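Local atomic coordinates of glycerol dehydrogenase (Schizosaccharomyces pombe, PDB entry 1TA9), a protein that catalyses the NAD(+)-dependent oxidation of glycerol to dihydroxyacetone with a zinc ion as cofactor, serving the assimilation of glycerol. Residues D182-S187 and N209-D214; Q70-G75 and A297-S302; Q147-V152 and D159-I164. All coordinates share one frame; numbering follows the deposited sequence.

All three contacts reach the same parallel sheet, and all are buried. Along the chain, 147-152 with 159-164 comes first and is followed by 182-187 with 209-214; interaction 2, joining 70-75 to 297-302, spans both. Interactions 1 and 2 have centres about 7 Å apart: their strands 210-214 and 71-75 are neighbours in the sheet, and Asp182 is hydrogen-bonded to Ser302. Interaction 3 lies about 11 Å from interaction 1, centre to centre, with Lys162 reaching the backbone of 182-187, and about 17 Å from interaction 2. The series thus runs from the helix whose first turn probably binds NAD(+) to the metal-binding residues and helix 289-307.

Interaction 1: D182-S187 and N209-D214; sequences DAATSS and NLIFID. With K (potassium ion), chain J.
Ala184 and Thr185, in a type I beta turn from Ala183 to Ser186, close over Ile211 on strand 210-214, an inner strand of the parallel sheet. The apolar packing is small and centres on one strand side chain, Ile211. Ile211 CG1 is anti to the carbonyl carbon (chi1 -85°), which directs this branch at the turn. There it meets Thr185 CG2 at 3.6 Å, the two side chains crossing at about a right angle, while Ala184 CB lies 4.2 Å from the same Ile211 CG1. The terminal methyl, Ile211 CD1, also rests against backbone, 3.7 Å from Ala184 O and 3.8 Å from Thr185 CA.

Hydrogen bonds keep the turn in shape. Ala183 O accepts from Ser186 N at 3.1 Å and from Ser186 OG at 3.0 Å, both donors arriving from the same face of the carbonyl plane. Lys162, on helix 155-167, ties in the next peptide through Ser186 O. Ser186 itself probably belongs to the NAD(+) site.

Metal coordination lies at the start of the segment, beyond the packed residues. Asp182, also a probable substrate-binding residue, shares the potassium ion with Asp232, Ser235 and Thr236, and Ser302 OG is hydrogen-bonded to its ligating oxygen. That oxygen, Asp182 OD2, stands 2.7 Å from the potassium ion, and water 1 is 2.6 Å from the same ion.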
loop_
_atom_site.group_PDB
_atom_site.type_symbol
_atom_site.label_atom_id
_atom_site.label_comp_id
_atom_site.label_asym_id
_atom_site.label_seq_id
_atom_site.Cartn_x
_atom_site.Cartn_y
_atom_site.Cartn_z
ATOM N N ASP B 182 29.880 -19.000 -13.372
ATOM C CA ASP B 182 28.808 -19.605 -14.161
ATOM C C ASP B 182 29.306 -20.070 -15.528
ATOM O O ASP B 182 28.539 -20.150 -16.487
ATOM C CB ASP B 182 27.642 -18.619 -14.342
ATOM C CG ASP B 182 28.093 -17.260 -14.851
ATOM O OD1 ASP B 182 29.130 -17.202 -15.540
ATOM O OD2 ASP B 182 27.403 -16.248 -14.576
ATOM N N ALA B 183 30.592 -20.399 -15.612
ATOM C CA ALA B 183 31.174 -20.842 -16.875
ATOM C C ALA B 183 30.748 -22.251 -17.294
ATOM O O ALA B 183 30.698 -22.561 -18.484
ATOM C CB ALA B 183 32.695 -20.772 -16.794
ATOM N N ALA B 184 30.435 -23.092 -16.316
ATOM C CA ALA B 184 30.060 -24.479 -16.576
ATOM C C ALA B 184 29.085 -24.735 -17.730
ATOM O O ALA B 184 29.376 -25.510 -18.638
ATOM C CB ALA B 184 29.516 -25.110 -15.287
ATOM N N THR B 185 27.936 -24.078 -17.707
ATOM C CA THR B 185 26.917 -24.300 -18.730
ATOM C C THR B 185 27.094 -23.584 -20.059
ATOM O O THR B 185 26.387 -23.897 -21.016
ATOM C CB THR B 185 25.529 -23.877 -18.224
ATOM O OG1 THR B 185 25.479 -22.445 -18.162
ATOM C CG2 THR B 185 25.257 -24.453 -16.838
ATOM N N SER B 186 28.025 -22.640 -20.135
ATOM C CA SER B 186 28.184 -21.849 -21.351
ATOM C C SER B 186 28.903 -22.454 -22.547
ATOM O O SER B 186 29.692 -23.396 -22.427
ATOM C CB SER B 186 28.844 -20.510 -21.016
ATOM O OG SER B 186 30.231 -20.673 -20.799
ATOM N N SER B 187 28.618 -21.869 -23.704
ATOM C CA SER B 187 29.202 -22.276 -24.974
ATOM C C SER B 187 30.434 -21.419 -25.222
ATOM O O SER B 187 31.005 -21.442 -26.311
ATOM C CB SER B 187 28.207 -22.038 -26.108
ATOM O OG SER B 187 26.945 -22.600 -25.809
ATOM N N ASN B 209 26.791 -30.677 -23.268
ATOM C CA ASN B 209 25.590 -31.491 -23.197
ATOM C C ASN B 209 25.025 -31.706 -21.800
ATOM O O ASN B 209 23.810 -31.661 -21.604
ATOM C CB ASN B 209 25.852 -32.825 -23.888
ATOM C CG ASN B 209 26.383 -32.640 -25.297
ATOM O OD1 ASN B 209 27.546 -32.277 -25.493
ATOM N ND2 ASN B 209 25.528 -32.862 -26.285
ATOM N N LEU B 210 25.903 -31.931 -20.830
ATOM C CA LEU B 210 25.472 -32.147 -19.458
ATOM C C LEU B 210 26.366 -31.439 -18.456
ATOM O O LEU B 210 27.590 -31.495 -18.563
ATOM C CB LEU B 210 25.476 -33.648 -19.125
ATOM C CG LEU B 210 25.377 -34.047 -17.642
ATOM C CD1 LEU B 210 23.987 -33.758 -17.100
ATOM C CD2 LEU B 210 25.694 -35.534 -17.492
ATOM N N ILE B 211 25.747 -30.747 -17.504
ATOM C CA ILE B 211 26.483 -30.101 -16.420
ATOM C C ILE B 211 26.085 -30.995 -15.248
ATOM O O ILE B 211 24.905 -31.120 -14.924
ATOM C CB ILE B 211 26.043 -28.641 -16.189
ATOM C CG1 ILE B 211 26.790 -27.698 -17.149
ATOM C CG2 ILE B 211 26.422 -28.212 -14.779
ATOM C CD1 ILE B 211 26.773 -28.099 -18.605
ATOM N N PHE B 212 27.079 -31.628 -14.636
ATOM C CA PHE B 212 26.870 -32.599 -13.564
ATOM C C PHE B 212 27.580 -32.117 -12.305
ATOM O O PHE B 212 28.805 -31.996 -12.285
ATOM C CB PHE B 212 27.438 -33.937 -14.063
ATOM C CG PHE B 212 27.114 -35.126 -13.201
ATOM C CD1 PHE B 212 25.903 -35.225 -12.532
ATOM C CD2 PHE B 212 28.015 -36.184 -13.117
ATOM C CE1 PHE B 212 25.592 -36.368 -11.787
ATOM C CE2 PHE B 212 27.714 -37.324 -12.380
ATOM C CZ PHE B 212 26.500 -37.416 -11.712
ATOM N N ILE B 213 26.807 -31.846 -11.257
ATOM C CA ILE B 213 27.368 -31.326 -10.012
ATOM C C ILE B 213 27.078 -32.172 -8.784
ATOM O O ILE B 213 25.922 -32.476 -8.492
ATOM C CB ILE B 213 26.822 -29.907 -9.716
ATOM C CG1 ILE B 213 27.063 -28.992 -10.914
ATOM C CG2 ILE B 213 27.486 -29.334 -8.458
ATOM C CD1 ILE B 213 26.429 -27.624 -10.766
ATOM N N ASP B 214 28.132 -32.537 -8.059
ATOM C CA ASP B 214 27.980 -33.308 -6.831
ATOM C C ASP B 214 28.130 -32.286 -5.706
ATOM O O ASP B 214 29.217 -31.763 -5.466
ATOM C CB ASP B 214 29.063 -34.390 -6.740
ATOM C CG ASP B 214 28.904 -35.282 -5.513
ATOM O OD1 ASP B 214 29.229 -36.488 -5.606
ATOM O OD2 ASP B 214 28.470 -34.782 -4.453
HETATM K K K J . 27.545 -13.586 -14.492
HETATM O O HOH W 1 26.660 -11.781 -16.108
#

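Interaction 2: Q70-G75 and A297-S302; sequences QKYVQG and ANTLMS
Helix 289-307 packs on strand 71-75 of the parallel sheet, with Leu300 and Thr299 meeting the ring of Tyr72. The main contact is a CH-pi interaction. Leu300 CB sits over the middle of one ring face, 3.7 Å from the centroid of the Tyr72 ring and only 10° off its normal. Leu300 CG is anti to the backbone N (chi1 180°), which carries the isobutyl end back along that face towards the root of the tyrosine: Leu300 CD1 is 3.9 Å from Tyr72 CG, and Leu300 CD2 3.9 Å from Tyr72 CD1.

Thr299 approaches at the rim. Its methyl CG2 lies in the ring plane, 3.7 Å from Tyr72 CE2, and Thr299 CB is 3.6 Å from Tyr72 OH. The threonine hydroxyl is engaged within its own helix, bonded to Val295 O.

Strand 71-75 is the outermost of this sheet within the chain, but an antiparallel strand of a neighbouring subunit pairs with it, so the sheet continues across the interface. Behind the contact, the helix widens into a pi-type turn, in which Ser302 N bonds to Ala297 O at 2.8 Å. Ser302 OG is also hydrogen-bonded to Thr236 OG1 of helix 223-245. The phenol end of Tyr72 is held from its own strand: Tyr72 OH donates to Gln74 OE1 at 2.6 Å, lying in the plane of that amide carbonyl.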
loop_
_atom_site.group_PDB
_atom_site.type_symbol
_atom_site.label_atom_id
_atom_site.label_comp_id
_atom_site.label_asym_id
_atom_site.label_seq_id
_atom_site.Cartn_x
_atom_site.Cartn_y
_atom_site.Cartn_z
ATOM N N GLN B 70 21.783 -29.816 -22.613
ATOM C CA GLN B 70 20.662 -30.743 -22.695
ATOM C C GLN B 70 20.166 -31.156 -21.314
ATOM O O GLN B 70 18.968 -31.374 -21.112
ATOM C CB GLN B 70 21.061 -31.983 -23.482
ATOM C CG GLN B 70 21.397 -31.694 -24.929
ATOM C CD GLN B 70 21.779 -32.942 -25.683
ATOM O OE1 GLN B 70 22.864 -33.498 -25.485
ATOM N NE2 GLN B 70 20.881 -33.405 -26.548
ATOM N N LYS B 71 21.093 -31.275 -20.368
ATOM C CA LYS B 71 20.743 -31.677 -19.011
ATOM C C LYS B 71 21.627 -30.991 -17.975
ATOM O O LYS B 71 22.805 -30.728 -18.222
ATOM C CB LYS B 71 20.909 -33.193 -18.840
ATOM C CG LYS B 71 20.055 -34.063 -19.751
ATOM C CD LYS B 71 18.610 -34.137 -19.292
ATOM C CE LYS B 71 17.862 -35.195 -20.097
ATOM N NZ LYS B 71 16.402 -35.222 -19.809
ATOM N N TYR B 72 21.035 -30.696 -16.821
ATOM C CA TYR B 72 21.749 -30.103 -15.698
ATOM C C TYR B 72 21.334 -30.974 -14.525
ATOM O O TYR B 72 20.150 -31.083 -14.223
ATOM C CB TYR B 72 21.330 -28.649 -15.464
ATOM C CG TYR B 72 21.869 -28.066 -14.177
ATOM C CD1 TYR B 72 21.166 -28.199 -12.975
ATOM C CD2 TYR B 72 23.090 -27.395 -14.152
ATOM C CE1 TYR B 72 21.669 -27.675 -11.783
ATOM C CE2 TYR B 72 23.600 -26.871 -12.970
ATOM C CZ TYR B 72 22.886 -27.012 -11.787
ATOM O OH TYR B 72 23.397 -26.486 -10.617
ATOM N N VAL B 73 22.308 -31.614 -13.888
ATOM C CA VAL B 73 22.031 -32.515 -12.772
ATOM C C VAL B 73 22.838 -32.100 -11.555
ATOM O O VAL B 73 24.057 -31.978 -11.630
ATOM C CB VAL B 73 22.394 -33.965 -13.146
ATOM C CG1 VAL B 73 22.086 -34.906 -11.984
ATOM C CG2 VAL B 73 21.626 -34.377 -14.395
ATOM N N GLN B 74 22.146 -31.903 -10.436
ATOM C CA GLN B 74 22.770 -31.465 -9.192
ATOM C C GLN B 74 22.255 -32.254 -7.978
ATOM O O GLN B 74 21.050 -32.329 -7.742
ATOM C CB GLN B 74 22.472 -29.975 -9.007
ATOM C CG GLN B 74 22.922 -29.374 -7.698
ATOM C CD GLN B 74 22.329 -27.995 -7.478
ATOM O OE1 GLN B 74 22.340 -27.154 -8.377
ATOM N NE2 GLN B 74 21.812 -27.754 -6.276
ATOM N N GLY B 75 23.169 -32.832 -7.203
ATOM C CA GLY B 75 22.748 -33.584 -6.033
ATOM C C GLY B 75 23.915 -34.030 -5.172
ATOM O O GLY B 75 25.043 -34.130 -5.648
ATOM N N ALA B 297 21.660 -21.403 -8.417
ATOM C CA ALA B 297 21.698 -20.014 -8.868
ATOM C C ALA B 297 23.055 -19.661 -9.477
ATOM O O ALA B 297 23.131 -19.005 -10.518
ATOM C CB ALA B 297 21.391 -19.076 -7.703
ATOM N N ASN B 298 24.123 -20.105 -8.825
ATOM C CA ASN B 298 25.477 -19.829 -9.289
ATOM C C ASN B 298 25.830 -20.539 -10.587
ATOM O O ASN B 298 26.650 -20.053 -11.364
ATOM C CB ASN B 298 26.500 -20.260 -8.230
ATOM C CG ASN B 298 26.590 -19.293 -7.070
ATOM O OD1 ASN B 298 25.798 -18.359 -6.957
ATOM N ND2 ASN B 298 27.562 -19.519 -6.193
ATOM N N THR B 299 25.221 -21.695 -10.812
ATOM C CA THR B 299 25.535 -22.498 -11.987
ATOM C C THR B 299 24.494 -22.466 -13.097
ATOM O O THR B 299 24.745 -21.921 -14.171
ATOM C CB THR B 299 25.776 -23.962 -11.571
ATOM O OG1 THR B 299 26.506 -23.986 -10.334
ATOM C CG2 THR B 299 26.594 -24.690 -12.630
ATOM N N LEU B 300 23.328 -23.048 -12.845
ATOM C CA LEU B 300 22.278 -23.087 -13.861
ATOM C C LEU B 300 21.642 -21.736 -14.170
ATOM O O LEU B 300 21.641 -21.293 -15.324
ATOM C CB LEU B 300 21.178 -24.074 -13.451
ATOM C CG LEU B 300 19.991 -24.237 -14.407
ATOM C CD1 LEU B 300 20.453 -24.836 -15.731
ATOM C CD2 LEU B 300 18.947 -25.130 -13.758
ATOM N N MET B 301 21.103 -21.073 -13.150
ATOM C CA MET B 301 20.441 -19.788 -13.364
ATOM C C MET B 301 21.371 -18.710 -13.909
ATOM O O MET B 301 21.075 -18.067 -14.920
ATOM C CB MET B 301 19.793 -19.307 -12.066
ATOM C CG MET B 301 18.695 -20.220 -11.543
ATOM S SD MET B 301 18.023 -19.573 -10.010
ATOM C CE MET B 301 18.259 -20.976 -8.870
ATOM N N SER B 302 22.494 -18.499 -13.243
ATOM C CA SER B 302 23.422 -17.487 -13.711
ATOM C C SER B 302 23.916 -17.837 -15.118
ATOM O O SER B 302 24.044 -16.964 -15.977
ATOM C CB SER B 302 24.593 -17.365 -12.741
ATOM O OG SER B 302 25.374 -16.231 -13.060
#

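Interaction 3: Q147-V152 and D159-I164; sequences QVIIGV and DSAKYI
Gly151 and Ala161 bring strand 148-153 and helix 155-167 closest together. The methyl of Ala161 rests directly on the strand backbone, with Ala161 CB 3.6 Å from Gly151 CA and 3.8 Å from Gly151 N; the glycine has no side chain to hold the two apart, and their CA atoms are 5.0 Å from each other.

Two residues back along the strand, Ile149 makes the second contact. Its CG2 branch meets the helix backbone, 3.8 Å from Ala161 O, and lies 4.2 Å from Ala161 CB. The other branch, with CG1 anti to the carbonyl carbon (chi1 -54°), leads towards the next turn of the helix, where Ile149 CD1 meets Ile164 CG2 at 4.1 Å. These two isoleucines cross at about a right angle.

The segments' axes pass 7.4 Å apart and run almost antiparallel (169°), as expected for the first strand and the helix of a beta-alpha-beta unit completed by strand 172-176. Further out, Ile149 also packs on Val95 of strand 93-98, and Ile164 on Leu138 of helix 132-139. The first turn of the helix, Gly155 to Asp159, probably binds NAD(+).

Across the contact the chemistry is that of methyl groups against backbone and one another. The fit therefore depends on shape, with the small Gly151-Ala161 pair setting the close approach and the isoleucines continuing the apolar contact beside it.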
loop_
_atom_site.group_PDB
_atom_site.type_symbol
_atom_site.label_atom_id
_atom_site.label_comp_id
_atom_site.label_asym_id
_atom_site.label_seq_id
_atom_site.Cartn_x
_atom_site.Cartn_y
_atom_site.Cartn_z
ATOM N N GLN B 147 33.401 -42.001 -26.836
ATOM C CA GLN B 147 32.055 -41.496 -27.087
ATOM C C GLN B 147 31.742 -40.150 -26.437
ATOM O O GLN B 147 30.836 -39.438 -26.879
ATOM C CB GLN B 147 31.022 -42.512 -26.606
ATOM C CG GLN B 147 31.119 -43.882 -27.252
ATOM C CD GLN B 147 30.116 -44.851 -26.661
ATOM O OE1 GLN B 147 30.195 -45.200 -25.483
ATOM N NE2 GLN B 147 29.157 -45.281 -27.472
ATOM N N VAL B 148 32.476 -39.800 -25.388
ATOM C CA VAL B 148 32.222 -38.546 -24.694
ATOM C C VAL B 148 33.435 -38.087 -23.894
ATOM O O VAL B 148 34.246 -38.900 -23.448
ATOM C CB VAL B 148 31.011 -38.691 -23.736
ATOM C CG1 VAL B 148 31.340 -39.694 -22.631
ATOM C CG2 VAL B 148 30.644 -37.342 -23.138
ATOM N N ILE B 149 33.553 -36.776 -23.722
ATOM C CA ILE B 149 34.653 -36.191 -22.972
ATOM C C ILE B 149 34.081 -35.636 -21.671
ATOM O O ILE B 149 33.177 -34.803 -21.696
ATOM C CB ILE B 149 35.315 -35.032 -23.751
ATOM C CG1 ILE B 149 35.730 -35.504 -25.149
ATOM C CG2 ILE B 149 36.522 -34.512 -22.984
ATOM C CD1 ILE B 149 36.769 -36.601 -25.153
ATOM N N ILE B 150 34.607 -36.102 -20.542
ATOM C CA ILE B 150 34.139 -35.650 -19.239
ATOM C C ILE B 150 35.193 -34.807 -18.525
ATOM O O ILE B 150 36.261 -35.309 -18.165
ATOM C CB ILE B 150 33.788 -36.844 -18.329
ATOM C CG1 ILE B 150 32.838 -37.796 -19.057
ATOM C CG2 ILE B 150 33.150 -36.343 -17.040
ATOM C CD1 ILE B 150 32.490 -39.043 -18.259
ATOM N N GLY B 151 34.884 -33.530 -18.324
ATOM C CA GLY B 151 35.800 -32.636 -17.636
ATOM C C GLY B 151 35.367 -32.452 -16.193
ATOM O O GLY B 151 34.233 -32.050 -15.928
ATOM N N VAL B 152 36.264 -32.741 -15.254
ATOM C CA VAL B 152 35.946 -32.616 -13.836
ATOM C C VAL B 152 36.894 -31.644 -13.135
ATOM O O VAL B 152 38.100 -31.878 -13.088
ATOM C CB VAL B 152 36.045 -33.990 -13.126
ATOM C CG1 VAL B 152 35.486 -33.889 -11.710
ATOM C CG2 VAL B 152 35.304 -35.049 -13.923
ATOM N N ASP B 159 37.109 -25.897 -19.603
ATOM C CA ASP B 159 37.313 -25.355 -20.937
ATOM C C ASP B 159 38.132 -26.300 -21.807
ATOM O O ASP B 159 37.916 -26.384 -23.015
ATOM C CB ASP B 159 37.977 -23.980 -20.859
ATOM C CG ASP B 159 37.020 -22.911 -20.377
ATOM O OD1 ASP B 159 35.899 -22.842 -20.921
ATOM O OD2 ASP B 159 37.378 -22.143 -19.463
ATOM N N SER B 160 39.066 -27.015 -21.192
ATOM C CA SER B 160 39.887 -27.965 -21.933
ATOM C C SER B 160 38.992 -29.094 -22.444
ATOM O O SER B 160 39.154 -29.572 -23.570
ATOM C CB SER B 160 40.987 -28.532 -21.030
ATOM O OG SER B 160 41.907 -27.519 -20.652
ATOM N N ALA B 161 38.039 -29.504 -21.613
ATOM C CA ALA B 161 37.113 -30.572 -21.976
ATOM C C ALA B 161 36.229 -30.168 -23.153
ATOM O O ALA B 161 36.004 -30.959 -24.071
ATOM C CB ALA B 161 36.248 -30.942 -20.776
ATOM N N LYS B 162 35.730 -28.935 -23.124
ATOM C CA LYS B 162 34.871 -28.428 -24.188
ATOM C C LYS B 162 35.641 -28.345 -25.498
ATOM O O LYS B 162 35.118 -28.672 -26.563
ATOM C CB LYS B 162 34.329 -27.040 -23.823
ATOM C CG LYS B 162 33.396 -27.029 -22.619
ATOM C CD LYS B 162 32.953 -25.616 -22.268
ATOM C CE LYS B 162 32.114 -25.609 -20.993
ATOM N NZ LYS B 162 31.668 -24.236 -20.601
ATOM N N TYR B 163 36.889 -27.897 -25.410
ATOM C CA TYR B 163 37.741 -27.770 -26.586
ATOM C C TYR B 163 37.977 -29.131 -27.234
ATOM O O TYR B 163 37.759 -29.306 -28.432
ATOM C CB TYR B 163 39.083 -27.148 -26.198
ATOM C CG TYR B 163 40.081 -27.102 -27.335
ATOM C CD1 TYR B 163 39.967 -26.155 -28.354
ATOM C CD2 TYR B 163 41.122 -28.026 -27.408
ATOM C CE1 TYR B 163 40.868 -26.132 -29.420
ATOM C CE2 TYR B 163 42.026 -28.013 -28.467
ATOM C CZ TYR B 163 41.894 -27.063 -29.468
ATOM O OH TYR B 163 42.791 -27.047 -30.514
ATOM N N ILE B 164 38.426 -30.094 -26.437
ATOM C CA ILE B 164 38.701 -31.434 -26.945
ATOM C C ILE B 164 37.451 -32.080 -27.538
ATOM O O ILE B 164 37.498 -32.654 -28.626
ATOM C CB ILE B 164 39.270 -32.335 -25.825
ATOM C CG1 ILE B 164 40.588 -31.745 -25.321
ATOM C CG2 ILE B 164 39.476 -33.757 -26.340
ATOM C CD1 ILE B 164 41.158 -32.445 -24.103
#